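Local coordinates for protein DNA-directed RNA polymerase subunit Rpo11 (Thermoplasma acidophilum, PDB 1XPP) that is a subunit of the archaeal RNA polymerase that transcribes DNA into RNA, with a dimerisation domain of the Rpb3/Rpb11 type, at residues Arg14-Glu19 against Thr24-Asn29; Tyr30-Leu35 against Tyr53-Pro58; Val39-Lys44 against Lys79-Lys84. One frame throughout, in Å; residues are numbered along the deposited sequence.

Interaction 1: Arg14-Glu19 against Thr24-Asn29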
loop_
_atom_site.group_PDB
_atom_site.type_symbol
_atom_site.label_atom_id
_atom_site.label_comp_id
_atom_site.label_asym_id
_atom_site.label_seq_id
_atom_site.Cartn_x
_atom_site.Cartn_y
_atom_site.Cartn_z
ATOM N N ARG D 14 9.940 5.491 4.303
ATOM C CA ARG D 14 11.317 5.004 4.477
ATOM C C ARG D 14 12.220 6.179 4.238
ATOM O O ARG D 14 12.078 6.864 3.220
ATOM C CB ARG D 14 11.618 3.930 3.424
ATOM C CG ARG D 14 13.029 3.307 3.479
ATOM C CD ARG D 14 13.101 2.277 4.572
ATOM N NE ARG D 14 14.366 1.544 4.648
ATOM C CZ ARG D 14 15.506 2.045 5.124
ATOM N NH1 ARG D 14 15.564 3.308 5.531
ATOM N NH2 ARG D 14 16.592 1.269 5.198
ATOM N N VAL D 15 13.157 6.410 5.141
ATOM C CA VAL D 15 14.206 7.400 4.901
ATOM C C VAL D 15 15.142 6.836 3.835
ATOM O O VAL D 15 15.639 5.724 3.978
ATOM C CB VAL D 15 15.009 7.728 6.185
ATOM C CG1 VAL D 15 16.221 8.592 5.861
ATOM C CG2 VAL D 15 14.090 8.464 7.207
ATOM N N ILE D 16 15.388 7.584 2.761
ATOM C CA ILE D 16 16.234 7.034 1.695
ATOM C C ILE D 16 17.499 7.830 1.405
ATOM O O ILE D 16 18.345 7.381 0.598
ATOM C CB ILE D 16 15.450 6.787 0.424
ATOM C CG1 ILE D 16 14.906 8.113 -0.119
ATOM C CG2 ILE D 16 14.372 5.691 0.667
ATOM C CD1 ILE D 16 14.295 7.968 -1.457
ATOM N N SER D 17 17.641 8.980 2.054
ATOM C CA SER D 17 18.844 9.777 1.976
ATOM C C SER D 17 18.849 10.697 3.170
ATOM O O SER D 17 17.800 11.161 3.607
ATOM C CB SER D 17 18.887 10.591 0.672
ATOM O OG SER D 17 20.191 11.087 0.462
ATOM N N LYS D 18 20.044 10.935 3.680
ATOM C CA LYS D 18 20.265 11.758 4.834
ATOM C C LYS D 18 21.614 12.417 4.578
ATOM O O LYS D 18 22.592 11.741 4.243
ATOM C CB LYS D 18 20.288 10.867 6.079
ATOM C CG LYS D 18 20.411 11.582 7.417
ATOM C CD LYS D 18 19.087 12.176 7.889
ATOM C CE LYS D 18 19.145 12.570 9.362
ATOM N NZ LYS D 18 20.356 13.347 9.720
ATOM N N GLU D 19 21.637 13.744 4.659
ATOM C CA GLU D 19 22.892 14.510 4.549
ATOM C C GLU D 19 22.875 15.517 5.678
ATOM O O GLU D 19 21.951 15.485 6.490
ATOM C CB GLU D 19 23.053 15.171 3.167
ATOM C CG GLU D 19 23.049 14.209 1.967
ATOM C CD GLU D 19 24.355 13.428 1.777
ATOM O OE1 GLU D 19 25.441 14.060 1.761
ATOM O OE2 GLU D 19 24.293 12.179 1.623
ATOM N N THR D 24 15.610 12.858 2.843
ATOM C CA THR D 24 14.656 12.470 1.816
ATOM C C THR D 24 13.946 11.213 2.260
ATOM O O THR D 24 14.583 10.264 2.725
ATOM C CB THR D 24 15.384 12.168 0.491
ATOM O OG1 THR D 24 16.177 13.305 0.168
ATOM C CG2 THR D 24 14.381 11.852 -0.633
ATOM N N VAL D 25 12.621 11.243 2.140
ATOM C CA VAL D 25 11.770 10.163 2.565
ATOM C C VAL D 25 10.909 9.699 1.402
ATOM O O VAL D 25 10.285 10.515 0.712
ATOM C CB VAL D 25 10.859 10.617 3.756
ATOM C CG1 VAL D 25 10.041 9.462 4.270
ATOM C CG2 VAL D 25 11.694 11.204 4.858
ATOM N N GLU D 26 10.895 8.387 1.175
ATOM C CA GLU D 26 9.991 7.775 0.211
ATOM C C GLU D 26 8.664 7.479 0.903
ATOM O O GLU D 26 8.660 6.872 2.002
ATOM C CB GLU D 26 10.609 6.486 -0.348
ATOM C CG GLU D 26 9.900 5.998 -1.610
ATOM C CD GLU D 26 10.592 4.793 -2.235
ATOM O OE1 GLU D 26 11.188 3.993 -1.483
ATOM O OE2 GLU D 26 10.507 4.630 -3.471
ATOM N N MET D 27 7.572 7.922 0.287
ATOM C CA MET D 27 6.209 7.811 0.821
ATOM C C MET D 27 5.361 6.981 -0.107
ATOM O O MET D 27 5.113 7.380 -1.254
ATOM C CB MET D 27 5.564 9.190 0.949
ATOM C CG MET D 27 6.480 10.248 1.463
ATOM S SD MET D 27 6.485 10.145 3.241
ATOM C CE MET D 27 4.800 10.588 3.756
ATOM N N ILE D 28 4.909 5.828 0.381
ATOM C CA ILE D 28 4.244 4.845 -0.452
ATOM C C ILE D 28 2.771 4.708 -0.060
ATOM O O ILE D 28 2.447 4.557 1.121
ATOM C CB ILE D 28 4.974 3.461 -0.357
ATOM C CG1 ILE D 28 6.462 3.636 -0.736
ATOM C CG2 ILE D 28 4.241 2.440 -1.200
ATOM C CD1 ILE D 28 7.301 2.386 -0.733
ATOM N N ASN D 29 1.888 4.726 -1.059
ATOM C CA ASN D 29 0.433 4.610 -0.848
ATOM C C ASN D 29 -0.250 5.673 0.001
ATOM O O ASN D 29 -1.233 5.394 0.695
ATOM C CB ASN D 29 0.074 3.248 -0.267
ATOM C CG ASN D 29 0.556 2.145 -1.110
ATOM O OD1 ASN D 29 0.551 2.240 -2.342
ATOM N ND2 ASN D 29 0.994 1.070 -0.467
#
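R14 and E26 face each other as an antiparallel hydrogen-bonded pair. R14 N gives a bond to E26 O (3.0 Å). E26 N returns one to R14 O at 2.8 Å. R14 O also takes a CA-H...O contact from V25 CA at 3.4 Å. Further along, I16 N reaches T24 O at 2.8 Å in a nearly straight bond, 169° at the hydrogen. S17 N adds a weak bond to the same T24 O. T24 N closes the set on S17 O at 2.9 Å.

T24 O thus receives two successive N-H groups. I16 and S17 both stand opposite T24, which makes a classic beta bulge. It lies in the hairpin of strands 12-19 and 22-28. The register slips by one residue between V15 and S17, while V15 and V25 form a non-hydrogen-bonded pair.

V15 and V25 share one face of the sheet, their CG2 methyls 4.3 Å apart. There Y103 of the second subunit packs on V15, and F96 of that subunit packs on V25. S17 and T24 share the other face, where S17 CB meets T24 CB. I16, in the bulge, slants across T24 and lies at about a right angle to E26. Its chi1 of 63° puts CG1 between the backbone N and the carbonyl carbon, and I16 CG1 lies 3.8 Å from T24 CG2. Its CG2 rests on E26 CB.

The charged end of R14 leads away from strand 22-28. Its NE forms a salt bridge with E99 of the third subunit, and its NH1 forms one with E99 of the second.

Interaction 2: Tyr30-Leu35 against Tyr53-Pro58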
loop_
_atom_site.group_PDB
_atom_site.type_symbol
_atom_site.label_atom_id
_atom_site.label_comp_id
_atom_site.label_asym_id
_atom_site.label_seq_id
_atom_site.Cartn_x
_atom_site.Cartn_y
_atom_site.Cartn_z
ATOM N N TYR D 30 0.272 6.892 -0.012
ATOM C CA TYR D 30 -0.436 7.958 0.641
ATOM C C TYR D 30 -1.284 8.657 -0.384
ATOM O O TYR D 30 -0.982 8.614 -1.586
ATOM C CB TYR D 30 0.511 8.975 1.288
ATOM C CG TYR D 30 1.231 8.412 2.472
ATOM C CD1 TYR D 30 2.448 7.776 2.309
ATOM C CD2 TYR D 30 0.654 8.467 3.742
ATOM C CE1 TYR D 30 3.124 7.230 3.388
ATOM C CE2 TYR D 30 1.330 7.934 4.853
ATOM C CZ TYR D 30 2.559 7.305 4.643
ATOM O OH TYR D 30 3.214 6.751 5.720
ATOM N N ASP D 31 -2.338 9.295 0.102
ATOM C CA ASP D 31 -3.090 10.235 -0.717
ATOM C C ASP D 31 -2.149 11.378 -1.086
ATOM O O ASP D 31 -1.431 11.866 -0.220
ATOM C CB ASP D 31 -4.318 10.770 0.051
ATOM C CG ASP D 31 -5.597 10.075 -0.369
ATOM O OD1 ASP D 31 -5.814 8.942 0.080
ATOM O OD2 ASP D 31 -6.382 10.654 -1.166
ATOM N N ASN D 32 -2.094 11.742 -2.375
ATOM C CA ASN D 32 -1.312 12.917 -2.809
ATOM C C ASN D 32 -1.617 14.189 -2.010
ATOM O O ASN D 32 -0.721 14.984 -1.753
ATOM C CB ASN D 32 -1.470 13.203 -4.321
ATOM C CG ASN D 32 -0.871 12.118 -5.217
ATOM O OD1 ASN D 32 -1.195 12.042 -6.410
ATOM N ND2 ASN D 32 0.019 11.320 -4.679
ATOM N N THR D 33 -2.888 14.373 -1.618
ATOM C CA THR D 33 -3.255 15.508 -0.784
ATOM C C THR D 33 -2.484 15.558 0.521
ATOM O O THR D 33 -2.042 16.645 0.948
ATOM C CB THR D 33 -4.772 15.570 -0.552
ATOM O OG1 THR D 33 -5.351 15.854 -1.833
ATOM C CG2 THR D 33 -5.139 16.743 0.374
ATOM N N LEU D 34 -2.318 14.391 1.143
ATOM C CA LEU D 34 -1.498 14.322 2.373
ATOM C C LEU D 34 -0.065 14.839 2.142
ATOM O O LEU D 34 0.458 15.638 2.919
ATOM C CB LEU D 34 -1.473 12.889 2.960
ATOM C CG LEU D 34 -0.625 12.808 4.257
ATOM C CD1 LEU D 34 -1.215 11.866 5.295
ATOM C CD2 LEU D 34 0.756 12.380 3.911
ATOM N N LEU D 35 0.560 14.418 1.049
ATOM C CA LEU D 35 1.935 14.829 0.827
ATOM C C LEU D 35 2.045 16.335 0.641
ATOM O O LEU D 35 2.959 16.964 1.169
ATOM C CB LEU D 35 2.549 14.072 -0.369
ATOM C CG LEU D 35 2.373 12.524 -0.326
ATOM C CD1 LEU D 35 2.963 11.872 -1.570
ATOM C CD2 LEU D 35 3.000 11.938 0.875
ATOM N N TYR D 53 7.857 18.231 -2.460
ATOM C CA TYR D 53 7.360 16.900 -2.778
ATOM C C TYR D 53 7.644 16.603 -4.225
ATOM O O TYR D 53 7.679 17.525 -5.070
ATOM C CB TYR D 53 5.858 16.767 -2.516
ATOM C CG TYR D 53 4.982 17.757 -3.249
ATOM C CD1 TYR D 53 4.566 17.510 -4.576
ATOM C CD2 TYR D 53 4.556 18.918 -2.622
ATOM C CE1 TYR D 53 3.757 18.429 -5.246
ATOM C CE2 TYR D 53 3.735 19.820 -3.272
ATOM C CZ TYR D 53 3.345 19.575 -4.581
ATOM O OH TYR D 53 2.533 20.505 -5.208
ATOM N N TYR D 54 7.780 15.315 -4.498
ATOM C CA TYR D 54 7.975 14.812 -5.860
ATOM C C TYR D 54 6.962 13.717 -6.056
ATOM O O TYR D 54 7.041 12.640 -5.449
ATOM C CB TYR D 54 9.379 14.291 -6.079
ATOM C CG TYR D 54 10.436 15.300 -5.700
ATOM C CD1 TYR D 54 10.954 15.359 -4.392
ATOM C CD2 TYR D 54 10.891 16.227 -6.635
ATOM C CE1 TYR D 54 11.953 16.293 -4.054
ATOM C CE2 TYR D 54 11.858 17.149 -6.303
ATOM C CZ TYR D 54 12.382 17.180 -5.028
ATOM O OH TYR D 54 13.346 18.127 -4.778
ATOM N N ILE D 55 5.972 14.000 -6.893
ATOM C CA ILE D 55 4.930 13.025 -7.096
ATOM C C ILE D 55 4.879 12.658 -8.561
ATOM O O ILE D 55 5.135 11.500 -8.920
ATOM C CB ILE D 55 3.584 13.540 -6.591
ATOM C CG1 ILE D 55 3.636 13.711 -5.079
ATOM C CG2 ILE D 55 2.459 12.572 -6.975
ATOM C CD1 ILE D 55 2.501 14.545 -4.489
ATOM N N LYS D 56 4.527 13.622 -9.405
ATOM C CA LYS D 56 4.577 13.310 -10.842
ATOM C C LYS D 56 5.842 13.727 -11.571
ATOM O O LYS D 56 6.103 13.263 -12.691
ATOM C CB LYS D 56 3.333 13.752 -11.585
ATOM C CG LYS D 56 2.745 15.053 -11.182
ATOM C CD LYS D 56 1.234 14.873 -11.127
ATOM C CE LYS D 56 0.831 14.058 -9.897
ATOM N NZ LYS D 56 -0.462 13.323 -10.068
ATOM N N HIS D 57 6.656 14.565 -10.947
ATOM C CA HIS D 57 7.932 14.925 -11.545
ATOM C C HIS D 57 9.016 14.820 -10.488
ATOM O O HIS D 57 8.779 15.225 -9.348
ATOM C CB HIS D 57 7.880 16.362 -12.090
ATOM C CG HIS D 57 6.665 16.639 -12.907
ATOM N ND1 HIS D 57 6.430 16.020 -14.114
ATOM C CD2 HIS D 57 5.588 17.427 -12.668
ATOM C CE1 HIS D 57 5.262 16.423 -14.591
ATOM N NE2 HIS D 57 4.735 17.277 -13.733
ATOM N N PRO D 58 10.186 14.236 -10.821
ATOM C CA PRO D 58 10.569 13.600 -12.100
ATOM C C PRO D 58 9.957 12.208 -12.103
ATOM O O PRO D 58 9.002 11.945 -11.334
ATOM C CB PRO D 58 12.084 13.531 -11.989
ATOM C CG PRO D 58 12.311 13.266 -10.503
ATOM C CD PRO D 58 11.275 14.141 -9.824
#
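I55 meets both N32 and L35 through its branched side chain. Its chi1 of -66° sets CG2 opposite the backbone N and CG1 beside it. CG2 goes to N32, CG1 to L35, and CD1 lies between the two. L35 has chi1 -50°, which places CG opposite its carbonyl carbon. The extended chi2 of 178° then carries L35 CD1 to the isoleucine.

I55 CG2 sits out of the plane of the N32 amide. I55 CG2 is 3.6 Å from N32 ND2 and 3.7 Å from N32 OD1, so neither end of the amide is clearly preferred. N32 CG is 3.8 Å from I55 CG2. Deeper in, L35 CD1 and I55 CD1 touch at 4.0 Å, and L35 CB also lies near I55 CD1. P63 of the same chain touches both L35 and I55.

The contact joins the first turn of helix 32-42 to the loop just after strand 48-54. With alanine at N32, I55 CG2 is likely to lose the amide it lies against, leaving a gap beside the helix start.

K56 bends at chi2 and chi3, which carries NZ back toward the helix. K56 NZ stops 3.9 Å from N32 OD1, beyond hydrogen-bonding distance. Neither a hydrogen bond nor a salt bridge links the segments. The contact rests mainly on van der Waals packing around I55, and the lysine charge probably adds no more than a weak attraction to the amide oxygen.

Interaction 3: Val39-Lys44 against Lys79-Lys84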
loop_
_atom_site.group_PDB
_atom_site.type_symbol
_atom_site.label_atom_id
_atom_site.label_comp_id
_atom_site.label_asym_id
_atom_site.label_seq_id
_atom_site.Cartn_x
_atom_site.Cartn_y
_atom_site.Cartn_z
ATOM N N VAL D 39 3.957 19.125 3.083
ATOM C CA VAL D 39 4.990 20.018 2.594
ATOM C C VAL D 39 4.592 21.486 2.827
ATOM O O VAL D 39 5.421 22.274 3.308
ATOM C CB VAL D 39 5.352 19.653 1.116
ATOM C CG1 VAL D 39 6.179 20.756 0.449
ATOM C CG2 VAL D 39 6.114 18.327 1.075
ATOM N N GLU D 40 3.329 21.826 2.551
ATOM C CA GLU D 40 2.807 23.183 2.833
ATOM C C GLU D 40 3.037 23.539 4.308
ATOM O O GLU D 40 3.517 24.632 4.650
ATOM C CB GLU D 40 1.329 23.282 2.478
ATOM C CG GLU D 40 0.749 24.694 2.582
ATOM C CD GLU D 40 -0.780 24.731 2.528
ATOM O OE1 GLU D 40 -1.386 25.762 2.904
ATOM O OE2 GLU D 40 -1.393 23.734 2.122
ATOM N N GLU D 41 2.765 22.580 5.179
ATOM C CA GLU D 41 3.000 22.813 6.592
ATOM C C GLU D 41 4.484 22.983 6.946
ATOM O O GLU D 41 4.856 23.896 7.712
ATOM C CB GLU D 41 2.332 21.713 7.429
ATOM C CG GLU D 41 2.317 22.025 8.936
ATOM C CD GLU D 41 1.344 23.137 9.318
ATOM O OE1 GLU D 41 0.606 23.647 8.461
ATOM O OE2 GLU D 41 1.331 23.514 10.508
ATOM N N ILE D 42 5.351 22.128 6.407
ATOM C CA ILE D 42 6.776 22.204 6.741
ATOM C C ILE D 42 7.340 23.549 6.261
ATOM O O ILE D 42 8.231 24.095 6.899
ATOM C CB ILE D 42 7.570 21.060 6.077
ATOM C CG1 ILE D 42 7.187 19.702 6.672
ATOM C CG2 ILE D 42 9.075 21.278 6.223
ATOM C CD1 ILE D 42 7.499 18.503 5.751
ATOM N N LEU D 43 6.843 24.037 5.128
ATOM C CA LEU D 43 7.288 25.336 4.593
ATOM C C LEU D 43 6.957 26.549 5.473
ATOM O O LEU D 43 7.510 27.632 5.240
ATOM C CB LEU D 43 6.715 25.543 3.198
ATOM C CG LEU D 43 7.376 24.786 2.035
ATOM C CD1 LEU D 43 6.512 24.836 0.783
ATOM C CD2 LEU D 43 8.767 25.323 1.752
ATOM N N LYS D 44 6.081 26.379 6.469
ATOM C CA LYS D 44 5.716 27.477 7.391
ATOM C C LYS D 44 6.758 27.625 8.499
ATOM O O LYS D 44 6.783 28.627 9.224
ATOM C CB LYS D 44 4.357 27.219 8.020
ATOM C CG LYS D 44 3.187 27.220 7.059
ATOM C CD LYS D 44 1.928 26.899 7.822
ATOM C CE LYS D 44 0.779 26.643 6.913
ATOM N NZ LYS D 44 -0.407 26.234 7.711
ATOM N N LYS D 79 8.719 16.190 11.970
ATOM C CA LYS D 79 7.928 15.900 13.176
ATOM C C LYS D 79 7.076 17.107 13.590
ATOM O O LYS D 79 5.879 16.939 13.885
ATOM C CB LYS D 79 8.808 15.463 14.353
ATOM C CG LYS D 79 7.964 15.068 15.590
ATOM C CD LYS D 79 8.803 14.547 16.743
ATOM C CE LYS D 79 7.880 14.220 17.930
ATOM N NZ LYS D 79 8.740 13.875 19.109
ATOM N N ARG D 80 7.663 18.302 13.653
ATOM C CA ARG D 80 6.886 19.499 14.049
ATOM C C ARG D 80 5.637 19.659 13.199
ATOM O O ARG D 80 4.516 19.942 13.703
ATOM C CB ARG D 80 7.751 20.777 13.996
ATOM C CG ARG D 80 8.863 20.767 15.089
ATOM C CD ARG D 80 9.621 22.115 15.148
ATOM N NE ARG D 80 10.357 22.491 13.932
ATOM C CZ ARG D 80 11.625 22.157 13.705
ATOM N NH1 ARG D 80 12.298 21.390 14.565
ATOM N NH2 ARG D 80 12.210 22.578 12.577
ATOM N N ALA D 81 5.813 19.486 11.885
ATOM C CA ALA D 81 4.693 19.661 10.970
ATOM C C ALA D 81 3.613 18.619 11.133
ATOM O O ALA D 81 2.417 18.965 11.086
ATOM C CB ALA D 81 5.172 19.669 9.526
ATOM N N VAL D 82 4.008 17.344 11.259
ATOM C CA VAL D 82 3.039 16.248 11.449
ATOM C C VAL D 82 2.256 16.500 12.740
ATOM O O VAL D 82 1.030 16.388 12.757
ATOM C CB VAL D 82 3.715 14.868 11.509
ATOM C CG1 VAL D 82 2.722 13.803 11.840
ATOM C CG2 VAL D 82 4.376 14.580 10.149
ATOM N N ARG D 83 2.962 16.852 13.797
ATOM C CA ARG D 83 2.261 17.071 15.085
ATOM C C ARG D 83 1.328 18.288 14.983
ATOM O O ARG D 83 0.222 18.276 15.580
ATOM C CB ARG D 83 3.242 17.202 16.259
ATOM C CG ARG D 83 4.184 15.981 16.445
ATOM C CD ARG D 83 3.498 14.675 16.939
ATOM N NE ARG D 83 4.268 13.467 16.585
ATOM C CZ ARG D 83 4.176 12.304 17.228
ATOM N NH1 ARG D 83 3.379 12.203 18.294
ATOM N NH2 ARG D 83 4.885 11.251 16.822
ATOM N N LYS D 84 1.735 19.349 14.281
ATOM C CA LYS D 84 0.821 20.501 14.107
ATOM C C LYS D 84 -0.432 20.068 13.359
ATOM O O LYS D 84 -1.553 20.442 13.728
ATOM C CB LYS D 84 1.499 21.640 13.342
ATOM C CG LYS D 84 2.534 22.405 14.135
ATOM C CD LYS D 84 2.907 23.667 13.370
ATOM C CE LYS D 84 4.389 23.972 13.436
ATOM N NZ LYS D 84 4.789 24.988 12.391
HETATM O O HOH W 1 5.720 23.243 10.353
#
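The E41 carboxylate is met at both oxygens, by K84 of the partner helix and by K44 of its own segment. At OE2 the K84 chain passes at a slant to that of E41. K84 CD is 3.3 Å and K84 CB 3.4 Å from E41 OE2, and these two carbons lie on opposite sides of the carboxylate plane. At OE1 the K44 ammonium arrives on the syn side, 24° out of the plane. K44 NZ and E41 OE1 are 2.9 Å apart and form a salt bridge.

E41 chi1 is -170°, which swings CG opposite the backbone N and toward helix 74-105. The bend at chi2 then turns the carboxylate along that helix to K84. On the way E41 CG passes A81, 3.7 Å from A81 CB.

The apolar part centres on A81. Its CB is pressed against I42 CG1 at 3.5 Å, tighter than usual van der Waals contact. The small alanine lets the two helices come close: the CA atoms of I42 and A81 are 5.4 Å apart. L38 of helix 32-42 also touches A81. On the sheet side, I42 packs on V48, A51 and V67. Helix 32-42 thus touches both the sheet and helix 74-105 of the dimerisation domain.

One water bridges the helices: the water donates to E41 O and accepts from K84 NZ, 2.8 Å from that nitrogen.

K84 NZ is 4.2 Å from E41 OE2, too far for a salt bridge. The lysine reaches the helix through the water instead. Two lysines near one carboxylate would probably favour its charged form. The direct ion pair stays within segment 39-44. Across the helices K84 acts through the water and probably through a longer-range attraction to E41 OE2, beside a small apolar patch.

Overall arrangement
The three contacts follow the chain from the first hairpin to the long helix. Interaction 1 closes before the other two open. Interactions 2 and 3 cross along the sequence and share helix 32-42, one at its start and one near its end. Their centres are about 15 Å apart, and Y53 packs on V39 between them. Interactions 1 and 2 have centres about 13 Å apart and meet where M27 touches L35. Interactions 1 and 3 have centres about 16 Å apart and do not touch. Helix 32-42 therefore links the four-stranded antiparallel sheet to helix 74-105. The surroundings of all three reach the second subunit, consistent with a domain built for dimerisation.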